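Local coordinates for protein Myo-inositol phosphohydrolase (Mitsuokella multacida, PDB 4WU3) that probably removes phosphates from inositol hexakisphosphate as a protein tyrosine phosphatase-like phytase, and here binds inositol-(1,3,4,5)-tetrakisphosphate, at residues A[544-549]-A[576-580]; A[551-556]-A[567-571]; A[356-360]-A[571-576]. The protein carries 2 engineered substitutions. All coordinates share one frame; numbering follows the deposited sequence.

Contact 1 of 3, residues A[544-549]-A[576-580]. With 4IP (inositol-(1,3,4,5)-tetrakisphosphate), chain F.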
# COMPACT_ATOMS: atom_id res chain seq x y z
N ALA A 544 14.97 -23.53 -26.84
CA ALA A 544 15.43 -23.88 -25.49
C ALA A 544 14.32 -24.51 -24.65
O ALA A 544 14.12 -25.73 -24.70
CB ALA A 544 16.01 -22.66 -24.79
N GLY A 545 13.59 -23.68 -23.91
CA GLY A 545 12.58 -24.13 -22.95
C GLY A 545 11.52 -25.08 -23.48
O GLY A 545 11.49 -26.27 -23.13
N ARG A 546 10.64 -24.56 -24.32
CA ARG A 546 9.57 -25.36 -24.89
C ARG A 546 10.08 -26.48 -25.80
O ARG A 546 9.62 -27.61 -25.71
CB ARG A 546 8.61 -24.46 -25.65
CG ARG A 546 7.76 -23.61 -24.72
CD ARG A 546 7.00 -22.55 -25.49
NE ARG A 546 7.93 -21.54 -26.00
CZ ARG A 546 7.56 -20.48 -26.71
NH1 ARG A 546 6.28 -20.28 -26.99
NH2 ARG A 546 8.47 -19.60 -27.13
N THR A 547 11.05 -26.17 -26.65
CA THR A 547 11.60 -27.16 -27.57
C THR A 547 12.24 -28.35 -26.85
O THR A 547 11.98 -29.51 -27.22
CB THR A 547 12.64 -26.50 -28.50
OG1 THR A 547 11.96 -25.67 -29.45
CG2 THR A 547 13.45 -27.55 -29.24
N THR A 548 13.07 -28.08 -25.85
CA THR A 548 13.75 -29.14 -25.11
C THR A 548 12.80 -29.94 -24.24
O THR A 548 12.97 -31.15 -24.07
CB THR A 548 14.89 -28.60 -24.24
OG1 THR A 548 15.74 -27.73 -25.01
CG2 THR A 548 15.72 -29.75 -23.71
N ALA A 549 11.78 -29.27 -23.71
CA ALA A 549 10.72 -29.96 -22.98
C ALA A 549 10.03 -31.02 -23.86
O ALA A 549 9.93 -32.19 -23.49
CB ALA A 549 9.69 -28.95 -22.47
N GLY A 576 20.00 -28.59 -26.21
CA GLY A 576 18.84 -28.05 -25.51
C GLY A 576 19.29 -27.41 -24.21
O GLY A 576 20.49 -27.30 -23.93
N ASN A 577 18.34 -26.95 -23.40
CA ASN A 577 18.66 -26.59 -22.03
C ASN A 577 18.41 -27.81 -21.18
O ASN A 577 18.14 -28.89 -21.73
CB ASN A 577 17.91 -25.35 -21.54
CG ASN A 577 16.40 -25.54 -21.46
OD1 ASN A 577 15.89 -26.66 -21.49
ND2 ASN A 577 15.68 -24.43 -21.35
N TYR A 578 18.52 -27.68 -19.86
CA TYR A 578 18.20 -28.77 -18.95
C TYR A 578 16.80 -28.53 -18.40
O TYR A 578 16.57 -27.53 -17.71
CB TYR A 578 19.21 -28.83 -17.80
CG TYR A 578 19.24 -30.17 -17.09
CD1 TYR A 578 19.87 -31.26 -17.68
CD2 TYR A 578 18.64 -30.34 -15.85
CE1 TYR A 578 19.89 -32.49 -17.05
CE2 TYR A 578 18.66 -31.57 -15.21
CZ TYR A 578 19.29 -32.64 -15.82
OH TYR A 578 19.32 -33.87 -15.21
N VAL A 579 15.88 -29.44 -18.70
CA VAL A 579 14.47 -29.20 -18.42
C VAL A 579 14.21 -29.03 -16.93
O VAL A 579 13.26 -28.36 -16.55
CB VAL A 579 13.57 -30.33 -18.93
CG1 VAL A 579 12.10 -30.05 -18.59
CG2 VAL A 579 13.74 -30.52 -20.43
N ALA A 580 15.03 -29.66 -16.09
CA ALA A 580 14.78 -29.67 -14.64
C ALA A 580 15.63 -28.64 -13.90
O ALA A 580 15.81 -28.73 -12.69
CB ALA A 580 14.99 -31.06 -14.05
C1 4IP F . 12.77 -19.49 -24.19
O1 4IP F . 12.92 -20.61 -25.05
C2 4IP F . 12.89 -18.20 -24.98
O2 4IP F . 14.13 -18.18 -25.68
C3 4IP F . 12.86 -16.98 -24.07
O3 4IP F . 13.02 -15.79 -24.85
C4 4IP F . 13.96 -17.04 -23.00
O4 4IP F . 13.81 -15.92 -22.12
C5 4IP F . 13.84 -18.33 -22.21
O5 4IP F . 14.90 -18.42 -21.25
C6 4IP F . 13.87 -19.56 -23.12
O6 4IP F . 13.71 -20.75 -22.35
P1 4IP F . 11.71 -21.22 -25.92
O1P 4IP F . 10.82 -21.87 -24.91
O2P 4IP F . 12.42 -22.16 -26.86
O3P 4IP F . 11.12 -20.02 -26.62
P3 4IP F . 11.90 -14.62 -24.78
O4P 4IP F . 11.59 -14.50 -23.31
O5P 4IP F . 10.77 -15.15 -25.63
O6P 4IP F . 12.59 -13.41 -25.35
P4 4IP F . 15.05 -14.93 -21.77
O7P 4IP F . 15.66 -14.58 -23.10
O8P 4IP F . 14.36 -13.77 -21.09
O9P 4IP F . 15.93 -15.78 -20.87
P5 4IP F . 14.61 -19.07 -19.79
OPF 4IP F . 13.14 -18.79 -19.51
OPG 4IP F . 15.57 -18.32 -18.90
OPH 4IP F . 14.92 -20.54 -19.97
O HOH W 1 12.99 -27.26 -20.97
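With chi1 at -50°, Thr548 sets OG1 opposite its own carbonyl carbon, on the side of Gly576 and Asn577, while Asn577 tucks CG between its backbone N and carbonyl carbon (chi1 65°) and swings its amide back over the start of helix 545-558. This is the phosphate-binding P-loop of the protein tyrosine phosphatase fold, running into its helix, with the loop after helix 564-573 laid along it. Thr548 OG1 works in both directions: it donates a hydrogen bond to Ala544 O at 2.6 Å and accepts one from the backbone N of Asn577 at 3.2 Å. Ala544, the N-cap residue, thus has its carbonyl oxygen held from opposite faces, by OG1 and by the backbone N of Thr548. Gly576 passes so close to OG1 that a beta carbon on it would clash. The amide of Asn577 is tied in by a water, which donates to its OD1 and to Gly545 O. Further along, the methyl Val579 CG2 lies 3.9 Å from the methyl Thr548 CG2.

The 1-phosphate of inositol-(1,3,4,5)-tetrakisphosphate sits at the N-terminal end of the helix, where Ala544 and Gly545 meet both the ligand and the 576-580 loop. Ala544 N donates to O2P at 2.9 Å, and Gly545, where a beta carbon would run into ligand O6, adds weak bonds to O1 and O6. The Arg546 chain bends at chi3 and lays its guanidinium edge-on to the phosphate, with P1 in its plane; NH1 is held by a salt bridge to Glu424 and a hydrogen bond to the carbonyl of Ala509. NE reaches O1P at 3.1 Å and NH2 reaches O3P at 2.7 Å, while the backbone N of Arg546 points almost dead straight at O1P, 2.8 Å away with an N-H...O angle of 178°.

Contact 2 of 3, residues A[551-556]-A[567-571]; sequences MAMYDM and ILSRQ
Asp555 OD2 is gripped by two donors from helix 564-573: Arg570 NE at 2.9 Å and Gln571 NE2 at 2.8 Å. They come from different directions. Arg570 meets the carboxylate side-on, NE to OD2 and NH1 to OD1 (2.7 Å), each oxygen using its syn lone pair; the two flat groups are nearly coplanar, 20° apart, and both bonds lie close to the guanidinium plane. Gln571 instead approaches from above the carboxylate, with its own amide turned almost square to it, although OD2 lies within the amide plane. The carboxylate is thus held along its edge by Arg570 and from above its plane by Gln571, which fixes its rotation. Asp555 presents it by carrying CG anti to the backbone N (chi1 -163°), and Gln571 bends at chi2 to bring its amide round.

Beneath this polar pairing, two consecutive helices of the phosphatase domain, 545-558 and 564-573, cross with N-to-C directions 128° apart, their local axes 9.7 Å from each other. Ile567 is the wedge between them: CD1 lies over the carboxylate face opposite to the Gln571 amide, and CG2 rests 4.0 Å from Met556 CG. Ala552 CB packs 3.9 Å from Leu568 CD2. At the other end, Met551 CE touches Gln571 OE1 at 3.6 Å.

Arg570 does not stop at Asp555, since its NH2 also donates to the carbonyls of Thr381 and Lys383 and so links the helix pair to the segment leading toward helix 385-388. With all the touching residues buried, the ion pair probably has little solvent to compete with it. Arg570, with the Gln571 amide donating to one of the same oxygens, would be expected to favour the ionised carboxylate.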
# COMPACT_ATOMS: atom_id res chain seq x y z
N MET A 551 11.09 -32.26 -26.78
CA MET A 551 12.06 -33.26 -27.21
C MET A 551 12.32 -34.33 -26.13
O MET A 551 12.40 -35.52 -26.43
CB MET A 551 13.38 -32.61 -27.64
CG MET A 551 13.27 -31.80 -28.92
SD MET A 551 14.70 -30.76 -29.25
CE MET A 551 15.83 -32.01 -29.89
N ALA A 552 12.43 -33.89 -24.88
CA ALA A 552 12.66 -34.80 -23.76
C ALA A 552 11.45 -35.71 -23.53
O ALA A 552 11.61 -36.88 -23.17
CB ALA A 552 12.97 -34.00 -22.50
N MET A 553 10.25 -35.19 -23.72
CA MET A 553 9.04 -36.00 -23.54
C MET A 553 8.92 -37.07 -24.62
O MET A 553 8.53 -38.21 -24.34
CB MET A 553 7.80 -35.11 -23.54
CG MET A 553 7.55 -34.41 -22.22
SD MET A 553 5.99 -33.52 -22.23
CE MET A 553 6.48 -31.90 -22.80
N TYR A 554 9.22 -36.70 -25.86
CA TYR A 554 9.20 -37.65 -26.95
C TYR A 554 10.31 -38.70 -26.79
O TYR A 554 10.06 -39.89 -26.96
CB TYR A 554 9.35 -36.90 -28.28
CG TYR A 554 9.19 -37.76 -29.51
CD1 TYR A 554 8.09 -38.59 -29.66
CD2 TYR A 554 10.12 -37.72 -30.53
CE1 TYR A 554 7.94 -39.37 -30.79
CE2 TYR A 554 9.97 -38.50 -31.66
CZ TYR A 554 8.88 -39.32 -31.79
OH TYR A 554 8.73 -40.10 -32.92
N ASP A 555 11.52 -38.26 -26.47
CA ASP A 555 12.62 -39.17 -26.20
C ASP A 555 12.18 -40.23 -25.18
O ASP A 555 12.32 -41.43 -25.43
CB ASP A 555 13.83 -38.39 -25.68
CG ASP A 555 15.15 -39.19 -25.77
OD1 ASP A 555 15.13 -40.39 -26.12
OD2 ASP A 555 16.21 -38.59 -25.47
N MET A 556 11.63 -39.79 -24.05
CA MET A 556 11.19 -40.69 -22.99
C MET A 556 10.18 -41.68 -23.51
O MET A 556 10.25 -42.88 -23.22
CB MET A 556 10.51 -39.94 -21.85
CG MET A 556 11.43 -39.24 -20.88
SD MET A 556 10.47 -38.29 -19.69
CE MET A 556 11.50 -36.84 -19.59
N ILE A 567 18.07 -39.01 -20.17
CA ILE A 567 17.27 -38.28 -21.15
C ILE A 567 17.57 -36.78 -21.05
O ILE A 567 17.96 -36.13 -22.03
CB ILE A 567 15.77 -38.49 -20.91
CG1 ILE A 567 15.37 -39.96 -21.12
CG2 ILE A 567 14.95 -37.58 -21.80
CD1 ILE A 567 15.33 -40.39 -22.57
N LEU A 568 17.39 -36.21 -19.86
CA LEU A 568 17.59 -34.77 -19.69
C LEU A 568 19.02 -34.38 -20.00
O LEU A 568 19.29 -33.34 -20.62
CB LEU A 568 17.21 -34.35 -18.27
CG LEU A 568 15.73 -34.59 -17.93
CD1 LEU A 568 15.37 -33.93 -16.61
CD2 LEU A 568 14.81 -34.10 -19.03
N SER A 569 19.95 -35.22 -19.60
CA SER A 569 21.36 -34.96 -19.84
C SER A 569 21.70 -34.97 -21.34
O SER A 569 22.35 -34.05 -21.84
CB SER A 569 22.21 -35.96 -19.06
OG SER A 569 21.98 -35.83 -17.66
N ARG A 570 21.26 -35.97 -22.08
CA ARG A 570 21.60 -35.99 -23.48
C ARG A 570 20.88 -34.90 -24.27
O ARG A 570 21.47 -34.29 -25.16
CB ARG A 570 21.39 -37.37 -24.09
CG ARG A 570 19.95 -37.84 -24.19
CD ARG A 570 19.95 -39.35 -24.26
NE ARG A 570 18.75 -39.89 -24.88
CZ ARG A 570 18.57 -41.18 -25.14
NH1 ARG A 570 17.47 -41.60 -25.70
NH2 ARG A 570 19.51 -42.05 -24.84
N GLN A 571 19.62 -34.62 -23.93
CA GLN A 571 18.91 -33.51 -24.59
C GLN A 571 19.62 -32.17 -24.32
O GLN A 571 19.66 -31.28 -25.18
CB GLN A 571 17.44 -33.45 -24.17
CG GLN A 571 16.58 -34.60 -24.68
CD GLN A 571 16.71 -34.83 -26.17
OE1 GLN A 571 16.87 -33.90 -26.96
NE2 GLN A 571 16.64 -36.09 -26.57

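Contact 3 of 3, residues A[356-360]-A[571-576]; sequences FRTMN and QYLLGG
Leu574 and Arg357 bury the most surface here, followed by Met359. Leu574 lies near the C-terminal end of helix 564-573, and its carbonyl oxygen sits beside the aliphatic stem of Arg357, 3.1 Å from CB and 3.4 Å from CG. The chain then turns through a Schellman motif, in which Gly575 takes a positive phi (124°) that a side chain would make strained. Bent at chi2 (-86°), Arg357 lays one guanidinium face over the two glycines, with NH2 3.3 Å from Gly576 CA. Its nitrogens look elsewhere for acceptors: NH1 donates to the carbonyls of Asn355 and of Gly543 in the P-loop, and NE to a water that in turn donates to both Gln571 O and Gln571 OE1. A leucine in its place would probably leave those carbonyls and the water without their donor and uncover the glycine turn.

Met359, folded at chi2 and chi3, brings its thioether to the side chain of Leu574. Its CE lies 3.7 Å from Leu574 CD1, the two side chains crossing at about a right angle. SD accepts a weak hydrogen bond from Gln571 NE2 at 3.6 Å, although the main partner of that amide is Asp555.

The contact thus sets the outermost strand of the domain's five-stranded mixed sheet, 357-358, against the end of helix 564-573. Strand 390-393 lies next to it in the sheet, and Met551 of helix 545-558 touches both Arg357 and Met359.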
# COMPACT_ATOMS: atom_id res chain seq x y z
N PHE A 356 20.41 -25.46 -33.37
CA PHE A 356 19.97 -26.55 -34.23
C PHE A 356 20.67 -27.82 -33.81
O PHE A 356 21.87 -27.80 -33.56
CB PHE A 356 20.31 -26.28 -35.70
CG PHE A 356 19.98 -27.43 -36.63
CD1 PHE A 356 18.70 -27.62 -37.09
CD2 PHE A 356 20.96 -28.34 -37.02
CE1 PHE A 356 18.39 -28.67 -37.94
CE2 PHE A 356 20.66 -29.38 -37.87
CZ PHE A 356 19.36 -29.55 -38.33
N ARG A 357 19.93 -28.93 -33.75
CA ARG A 357 20.54 -30.23 -33.48
C ARG A 357 19.66 -31.35 -33.96
O ARG A 357 18.44 -31.19 -34.06
CB ARG A 357 20.83 -30.40 -31.98
CG ARG A 357 19.60 -30.48 -31.10
CD ARG A 357 19.09 -29.11 -30.67
NE ARG A 357 18.18 -29.21 -29.52
CZ ARG A 357 17.52 -28.20 -28.99
NH1 ARG A 357 17.63 -26.98 -29.46
NH2 ARG A 357 16.71 -28.38 -27.99
N THR A 358 20.28 -32.49 -34.26
CA THR A 358 19.54 -33.72 -34.50
C THR A 358 20.03 -34.72 -33.48
O THR A 358 21.01 -34.48 -32.78
CB THR A 358 19.73 -34.29 -35.93
OG1 THR A 358 21.03 -34.90 -36.06
CG2 THR A 358 19.57 -33.21 -36.98
N MET A 359 19.34 -35.85 -33.36
CA MET A 359 19.73 -36.86 -32.41
C MET A 359 20.98 -37.60 -32.87
O MET A 359 21.50 -38.46 -32.14
CB MET A 359 18.58 -37.83 -32.17
CG MET A 359 17.36 -37.15 -31.57
SD MET A 359 17.77 -36.39 -29.98
CE MET A 359 18.12 -34.70 -30.44
N ASN A 360 21.47 -37.26 -34.06
CA ASN A 360 22.77 -37.76 -34.53
C ASN A 360 23.91 -36.76 -34.29
O ASN A 360 25.06 -37.05 -34.61
CB ASN A 360 22.71 -38.08 -36.03
CG ASN A 360 21.68 -39.14 -36.36
OD1 ASN A 360 21.70 -40.24 -35.80
ND2 ASN A 360 20.79 -38.83 -37.29
N GLN A 571 19.62 -34.62 -23.93
CA GLN A 571 18.91 -33.51 -24.59
C GLN A 571 19.62 -32.17 -24.32
O GLN A 571 19.66 -31.28 -25.18
CB GLN A 571 17.44 -33.45 -24.17
CG GLN A 571 16.58 -34.60 -24.68
CD GLN A 571 16.71 -34.83 -26.17
OE1 GLN A 571 16.87 -33.90 -26.96
NE2 GLN A 571 16.64 -36.09 -26.57
N TYR A 572 20.20 -32.03 -23.13
CA TYR A 572 21.01 -30.86 -22.81
C TYR A 572 22.30 -30.90 -23.62
O TYR A 572 22.66 -29.92 -24.29
CB TYR A 572 21.35 -30.79 -21.31
CG TYR A 572 22.40 -29.75 -20.97
CD1 TYR A 572 22.07 -28.41 -20.91
CD2 TYR A 572 23.72 -30.10 -20.75
CE1 TYR A 572 23.02 -27.45 -20.63
CE2 TYR A 572 24.68 -29.14 -20.45
CZ TYR A 572 24.32 -27.81 -20.39
OH TYR A 572 25.25 -26.83 -20.10
N LEU A 573 22.97 -32.05 -23.58
CA LEU A 573 24.26 -32.18 -24.25
C LEU A 573 24.13 -31.94 -25.74
O LEU A 573 25.04 -31.42 -26.37
CB LEU A 573 24.88 -33.54 -23.97
CG LEU A 573 25.36 -33.67 -22.53
CD1 LEU A 573 25.81 -35.09 -22.23
CD2 LEU A 573 26.49 -32.69 -22.24
N LEU A 574 22.99 -32.31 -26.31
CA LEU A 574 22.81 -32.18 -27.75
C LEU A 574 22.51 -30.74 -28.16
O LEU A 574 22.48 -30.44 -29.34
CB LEU A 574 21.71 -33.11 -28.25
CG LEU A 574 22.14 -34.57 -28.22
CD1 LEU A 574 20.94 -35.51 -28.23
CD2 LEU A 574 23.07 -34.86 -29.38
N GLY A 575 22.29 -29.86 -27.17
CA GLY A 575 22.10 -28.44 -27.44
C GLY A 575 20.82 -27.81 -26.91
O GLY A 575 20.57 -26.62 -27.15
N GLY A 576 20.00 -28.59 -26.21
CA GLY A 576 18.84 -28.05 -25.51
C GLY A 576 19.29 -27.41 -24.21
O GLY A 576 20.49 -27.30 -23.93
O HOH W 2 17.82 -31.31 -27.34

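How the contacts relate
From the N terminus, the edge strand 357-358 comes first, and contact 3 closes the longest loop, running some 210 residues to the end of helix 564-573. Within that span the P-loop ends and helix 545-558 begins in 544-549, whose partner 576-580 starts at Gly576, the last residue of contact 3, so the loops of contacts 1 and 3 cross. Contact 2 is a short hairpin of helices enclosed by both, and shares Gln571 with contact 3. The Gly576 N to Gln571 O bond joins the sites, and Arg357 lies against Thr548 and Met551. Together they tie the sheet edge and the following loop to the helix pair, with the ligand bound at the N-terminal end of helix 545-558.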